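Long-range contacts in Lmo0135 protein (Listeria monocytogenes EGD-e, PDB 5ISU), which probably serves as the substrate-binding protein of an ABC transporter, likely for peptide uptake: residues A[258-263]-A[396-401]; A[342-347]-A[371-376]. One frame throughout, in Å; residues are numbered along the deposited sequence.

Interaction 1 (A[258-263]-A[396-401]); sequences LSYATF and ALNGYI
Tyr260, Tyr400 and Leu258 bury more surface than any other residues where strands 258-263 and 396-400 pair antiparallel, their directions 146° apart. A chi1 of 69° sets CG between the backbone N and the carbonyl carbon and brings the Tyr260 ring toward the partner strand, between Tyr400 and Asn398. Its CE1 meets Tyr400 CD2 at 3.6 Å. The two ring planes are inclined at 48° with centroids 5.0 Å apart, an oblique pair. On its other flank Tyr260 runs alongside Asn398, with CZ 3.8 Å from Asn398 CB and the amide plane almost parallel to the ring. A water accounts for the phenol end, lying 2.7 Å from Tyr260 OH and donating to Gly399 O. Leu258 lies beside the Tyr400 ring and points the same way, its CD2 3.4 Å from Tyr400 OH; that hydroxyl is itself hydrogen-bonded to Phe305 O and to Tyr413 OH. Beneath these side chains, Tyr260 and Asn398 form a hydrogen-bonded pair whose two N-H...O bonds are nearly straight. Farther along, Ala396 O receives two donors from Thr262: N at 2.9 Å, and OG1 at 3.3 Å, directed onto a lone pair. Tyr421 lies against both Tyr260 and Asn398. Strand 248-263 is bonded along its second edge to strand 462-475, through Ser259 and Ala261, while strand 341-347 flanks 396-400 on the side away from 258-263. The pair thus sits inside a mixed sheet, consistent with the type 2 periplasmic-binding-protein fold of solute-binding family 5.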
# COMPACT_ATOMS: atom_id res chain seq x y z
N LEU A 258 -5.34 -6.12 -2.17
CA LEU A 258 -6.09 -7.01 -3.03
C LEU A 258 -5.14 -8.13 -3.47
O LEU A 258 -4.05 -7.87 -3.94
CB LEU A 258 -6.63 -6.30 -4.28
CG LEU A 258 -7.17 -7.28 -5.33
CD1 LEU A 258 -8.42 -8.02 -4.86
CD2 LEU A 258 -7.42 -6.62 -6.68
N SER A 259 -5.57 -9.37 -3.29
CA SER A 259 -4.85 -10.56 -3.77
C SER A 259 -5.62 -10.92 -5.03
O SER A 259 -6.86 -11.01 -4.98
CB SER A 259 -4.96 -11.70 -2.77
OG SER A 259 -4.43 -12.91 -3.29
N TYR A 260 -4.92 -11.08 -6.15
CA TYR A 260 -5.58 -11.39 -7.41
C TYR A 260 -4.73 -12.19 -8.37
O TYR A 260 -3.53 -12.32 -8.20
CB TYR A 260 -6.00 -10.10 -8.09
CG TYR A 260 -4.88 -9.23 -8.60
CD1 TYR A 260 -4.09 -8.49 -7.73
CD2 TYR A 260 -4.60 -9.15 -9.95
CE1 TYR A 260 -3.05 -7.70 -8.18
CE2 TYR A 260 -3.57 -8.33 -10.43
CZ TYR A 260 -2.80 -7.61 -9.54
OH TYR A 260 -1.78 -6.82 -9.99
N ALA A 261 -5.38 -12.72 -9.40
CA ALA A 261 -4.72 -13.44 -10.48
C ALA A 261 -4.88 -12.62 -11.75
O ALA A 261 -5.94 -12.08 -11.99
CB ALA A 261 -5.34 -14.80 -10.66
N THR A 262 -3.84 -12.53 -12.56
CA THR A 262 -3.87 -11.80 -13.83
C THR A 262 -3.91 -12.80 -14.97
O THR A 262 -3.30 -13.84 -14.87
CB THR A 262 -2.56 -11.03 -14.06
OG1 THR A 262 -1.50 -11.97 -14.26
CG2 THR A 262 -2.21 -10.14 -12.89
N PHE A 263 -4.59 -12.46 -16.06
CA PHE A 263 -4.61 -13.34 -17.26
C PHE A 263 -3.76 -12.64 -18.31
O PHE A 263 -4.10 -11.53 -18.72
CB PHE A 263 -6.03 -13.57 -17.77
CG PHE A 263 -6.93 -14.28 -16.78
CD1 PHE A 263 -6.69 -15.59 -16.42
CD2 PHE A 263 -8.05 -13.64 -16.26
CE1 PHE A 263 -7.51 -16.24 -15.51
CE2 PHE A 263 -8.88 -14.29 -15.37
CZ PHE A 263 -8.61 -15.59 -14.99
N ALA A 396 -0.47 -15.04 -13.48
CA ALA A 396 0.45 -14.61 -12.45
C ALA A 396 -0.34 -14.15 -11.21
O ALA A 396 -1.32 -13.41 -11.32
CB ALA A 396 1.33 -13.49 -12.97
N LEU A 397 0.07 -14.63 -10.05
CA LEU A 397 -0.56 -14.25 -8.80
C LEU A 397 0.12 -12.99 -8.32
O LEU A 397 1.35 -12.92 -8.31
CB LEU A 397 -0.45 -15.35 -7.76
CG LEU A 397 -1.06 -16.66 -8.23
CD1 LEU A 397 -0.85 -17.74 -7.18
CD2 LEU A 397 -2.54 -16.48 -8.55
N ASN A 398 -0.66 -12.01 -7.90
CA ASN A 398 -0.07 -10.76 -7.44
C ASN A 398 -0.96 -10.10 -6.40
O ASN A 398 -2.01 -10.63 -6.01
CB ASN A 398 0.11 -9.84 -8.65
CG ASN A 398 1.39 -9.02 -8.59
OD1 ASN A 398 1.93 -8.72 -7.51
ND2 ASN A 398 1.90 -8.67 -9.75
N GLY A 399 -0.52 -8.93 -5.95
CA GLY A 399 -1.27 -8.17 -4.98
C GLY A 399 -0.86 -6.73 -4.97
O GLY A 399 0.20 -6.40 -5.46
N TYR A 400 -1.73 -5.86 -4.47
CA TYR A 400 -1.40 -4.45 -4.33
C TYR A 400 -2.15 -3.73 -3.24
O TYR A 400 -3.25 -4.12 -2.84
CB TYR A 400 -1.56 -3.69 -5.65
CG TYR A 400 -2.91 -3.79 -6.40
CD1 TYR A 400 -4.12 -3.40 -5.83
CD2 TYR A 400 -2.93 -4.18 -7.73
CE1 TYR A 400 -5.32 -3.48 -6.54
CE2 TYR A 400 -4.12 -4.25 -8.44
CZ TYR A 400 -5.30 -3.89 -7.86
OH TYR A 400 -6.44 -3.97 -8.62
N ILE A 401 -1.53 -2.65 -2.77
CA ILE A 401 -2.08 -1.73 -1.78
C ILE A 401 -1.93 -0.38 -2.49
O ILE A 401 -0.84 0.21 -2.49
CB ILE A 401 -1.25 -1.78 -0.49
CG1 ILE A 401 -1.20 -3.22 0.06
CG2 ILE A 401 -1.81 -0.81 0.54
CD1 ILE A 401 -0.19 -3.42 1.18
O HOH W 1 0.24 -5.96 -8.35

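Interaction 2 (A[342-347]-A[371-376])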
# COMPACT_ATOMS: atom_id res chain seq x y z
N LEU A 342 -1.49 -24.58 -19.70
CA LEU A 342 -1.31 -23.22 -19.20
C LEU A 342 -0.37 -23.20 -18.02
O LEU A 342 -0.26 -24.19 -17.30
CB LEU A 342 -2.65 -22.60 -18.81
CG LEU A 342 -3.67 -22.39 -19.93
CD1 LEU A 342 -4.93 -21.77 -19.35
CD2 LEU A 342 -3.10 -21.53 -21.05
N THR A 343 0.28 -22.06 -17.82
CA THR A 343 1.24 -21.88 -16.74
C THR A 343 0.79 -20.83 -15.72
O THR A 343 0.27 -19.77 -16.09
CB THR A 343 2.62 -21.48 -17.29
OG1 THR A 343 2.50 -20.31 -18.13
CG2 THR A 343 3.23 -22.61 -18.12
N VAL A 344 0.96 -21.15 -14.44
CA VAL A 344 0.68 -20.19 -13.37
C VAL A 344 2.02 -19.88 -12.70
O VAL A 344 2.69 -20.77 -12.18
CB VAL A 344 -0.36 -20.68 -12.35
CG1 VAL A 344 -0.03 -22.06 -11.79
CG2 VAL A 344 -0.54 -19.65 -11.23
N TYR A 345 2.43 -18.62 -12.78
CA TYR A 345 3.70 -18.18 -12.19
C TYR A 345 3.41 -17.45 -10.89
O TYR A 345 2.55 -16.60 -10.83
CB TYR A 345 4.47 -17.26 -13.16
CG TYR A 345 5.33 -17.98 -14.20
CD1 TYR A 345 4.76 -18.66 -15.28
CD2 TYR A 345 6.73 -17.94 -14.12
CE1 TYR A 345 5.56 -19.30 -16.23
CE2 TYR A 345 7.53 -18.58 -15.06
CZ TYR A 345 6.95 -19.26 -16.11
OH TYR A 345 7.76 -19.88 -17.04
N TYR A 346 4.16 -17.80 -9.85
CA TYR A 346 3.98 -17.21 -8.54
C TYR A 346 5.30 -17.26 -7.75
O TYR A 346 6.30 -17.80 -8.25
CB TYR A 346 2.84 -17.93 -7.81
CG TYR A 346 3.06 -19.41 -7.60
CD1 TYR A 346 2.78 -20.33 -8.62
CD2 TYR A 346 3.52 -19.90 -6.39
CE1 TYR A 346 2.98 -21.68 -8.44
CE2 TYR A 346 3.74 -21.25 -6.19
CZ TYR A 346 3.46 -22.14 -7.21
OH TYR A 346 3.68 -23.48 -7.01
N LEU A 347 5.30 -16.68 -6.56
CA LEU A 347 6.49 -16.66 -5.69
C LEU A 347 6.77 -18.05 -5.08
O LEU A 347 5.86 -18.69 -4.56
CB LEU A 347 6.28 -15.63 -4.58
CG LEU A 347 6.15 -14.17 -5.03
CD1 LEU A 347 5.55 -13.29 -3.94
CD2 LEU A 347 7.50 -13.61 -5.49
N LEU A 371 -3.32 -27.07 -16.06
CA LEU A 371 -2.51 -25.96 -15.55
C LEU A 371 -1.23 -26.50 -14.94
O LEU A 371 -1.27 -27.41 -14.12
CB LEU A 371 -3.30 -25.19 -14.49
CG LEU A 371 -2.66 -23.91 -13.93
CD1 LEU A 371 -2.69 -22.82 -15.00
CD2 LEU A 371 -3.37 -23.42 -12.68
N ASP A 372 -0.09 -25.93 -15.34
CA ASP A 372 1.22 -26.31 -14.83
C ASP A 372 1.70 -25.26 -13.84
O ASP A 372 1.74 -24.09 -14.19
CB ASP A 372 2.25 -26.37 -15.96
CG ASP A 372 2.00 -27.50 -16.95
OD1 ASP A 372 1.61 -28.61 -16.53
OD2 ASP A 372 2.25 -27.27 -18.15
N LEU A 373 2.08 -25.69 -12.64
CA LEU A 373 2.60 -24.76 -11.63
C LEU A 373 4.03 -24.42 -11.94
O LEU A 373 4.83 -25.32 -12.22
CB LEU A 373 2.51 -25.34 -10.21
CG LEU A 373 1.16 -25.22 -9.53
CD1 LEU A 373 0.05 -25.77 -10.39
CD2 LEU A 373 1.23 -25.93 -8.18
N LYS A 374 4.37 -23.14 -11.87
CA LYS A 374 5.71 -22.71 -12.15
C LYS A 374 6.14 -21.74 -11.05
O LYS A 374 6.21 -20.53 -11.27
CB LYS A 374 5.81 -22.12 -13.57
CG LYS A 374 7.16 -22.35 -14.26
CD LYS A 374 7.47 -23.85 -14.37
CE LYS A 374 8.67 -24.16 -15.25
NZ LYS A 374 8.40 -23.94 -16.69
N PRO A 375 6.42 -22.27 -9.85
CA PRO A 375 6.87 -21.40 -8.76
C PRO A 375 8.23 -20.82 -9.14
O PRO A 375 9.05 -21.53 -9.73
CB PRO A 375 7.02 -22.37 -7.58
CG PRO A 375 7.29 -23.70 -8.20
CD PRO A 375 6.63 -23.70 -9.55
N THR A 376 8.47 -19.55 -8.81
CA THR A 376 9.75 -18.91 -9.16
C THR A 376 10.36 -18.02 -8.08
O THR A 376 9.69 -17.59 -7.14
CB THR A 376 9.63 -18.06 -10.44
OG1 THR A 376 8.77 -16.95 -10.18
CG2 THR A 376 9.09 -18.86 -11.61
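Strands 342-347 and 371-376 run parallel, with axes 4.5 Å apart at closest approach and directions 29° apart, as the two strands of a beta-alpha-beta unit whose connection is helix 351-365. The backbone bonds alternate: Asp372 N donates to Leu342 O, Val344 N to Asp372 O, Lys374 N to Val344 O, and Thr376 N to Tyr346 O.

The helix-facing side carries Val344, Tyr346, Leu371, Leu373 and Pro375. Val344 CG1 reaches Leu371 CD2 at 3.7 Å, the two side chains crossing nearly at right angles. Tyr346, with CG between its backbone N and carbonyl carbon (chi1 60°), turns its ring under the neighbouring strand. Pro375 CA sits over one face, 3.9 Å from the centroid of the Tyr346 ring and displaced toward the rim, while Leu373 CB approaches the ring edge near its plane. The Tyr346 hydroxyl extends to helix 351-365, where it makes a weak hydrogen bond to Glu354 OE2, and Leu373 packs on Leu358 and Gln361 of the same helix.

On the reverse face the aliphatic part of Lys374 lies along Tyr345. Lys374 CB lies 3.9 Å from the centroid of the Tyr345 ring and almost on the ring normal, a CH-pi contact centred on the face, and Lys374 CG comes within 3.6 Å of Tyr345 CZ. Thr376 CG2 meets the same ring obliquely, at Tyr345 CD2. Tyr346 O is gripped twice by Thr376: the amide N comes nearly along the C=O direction at 2.8 Å, whereas OG1, at 3.2 Å, stands 42° out of the carbonyl plane.

How the interactions relate
Both interactions belong to one mixed sheet, in which strands 395-400 and 341-347 are parallel neighbours, and their centres lie 14 Å apart. The join is direct: Leu397 N is 3.3 Å from Tyr345 O, a probable hydrogen bond, and Leu397 CD1 packs on Tyr346 CB at 3.8 Å. Along the chain, interaction 2 is nested within the loop closed by interaction 1. Interaction 1 is largely buried, an antiparallel pairing with aromatic contacts and a bridging water. Interaction 2, farther from the chain's centre, is partly exposed: one face packs apolar side chains against helix 351-365, while Lys374 and Asp372 lie on the other.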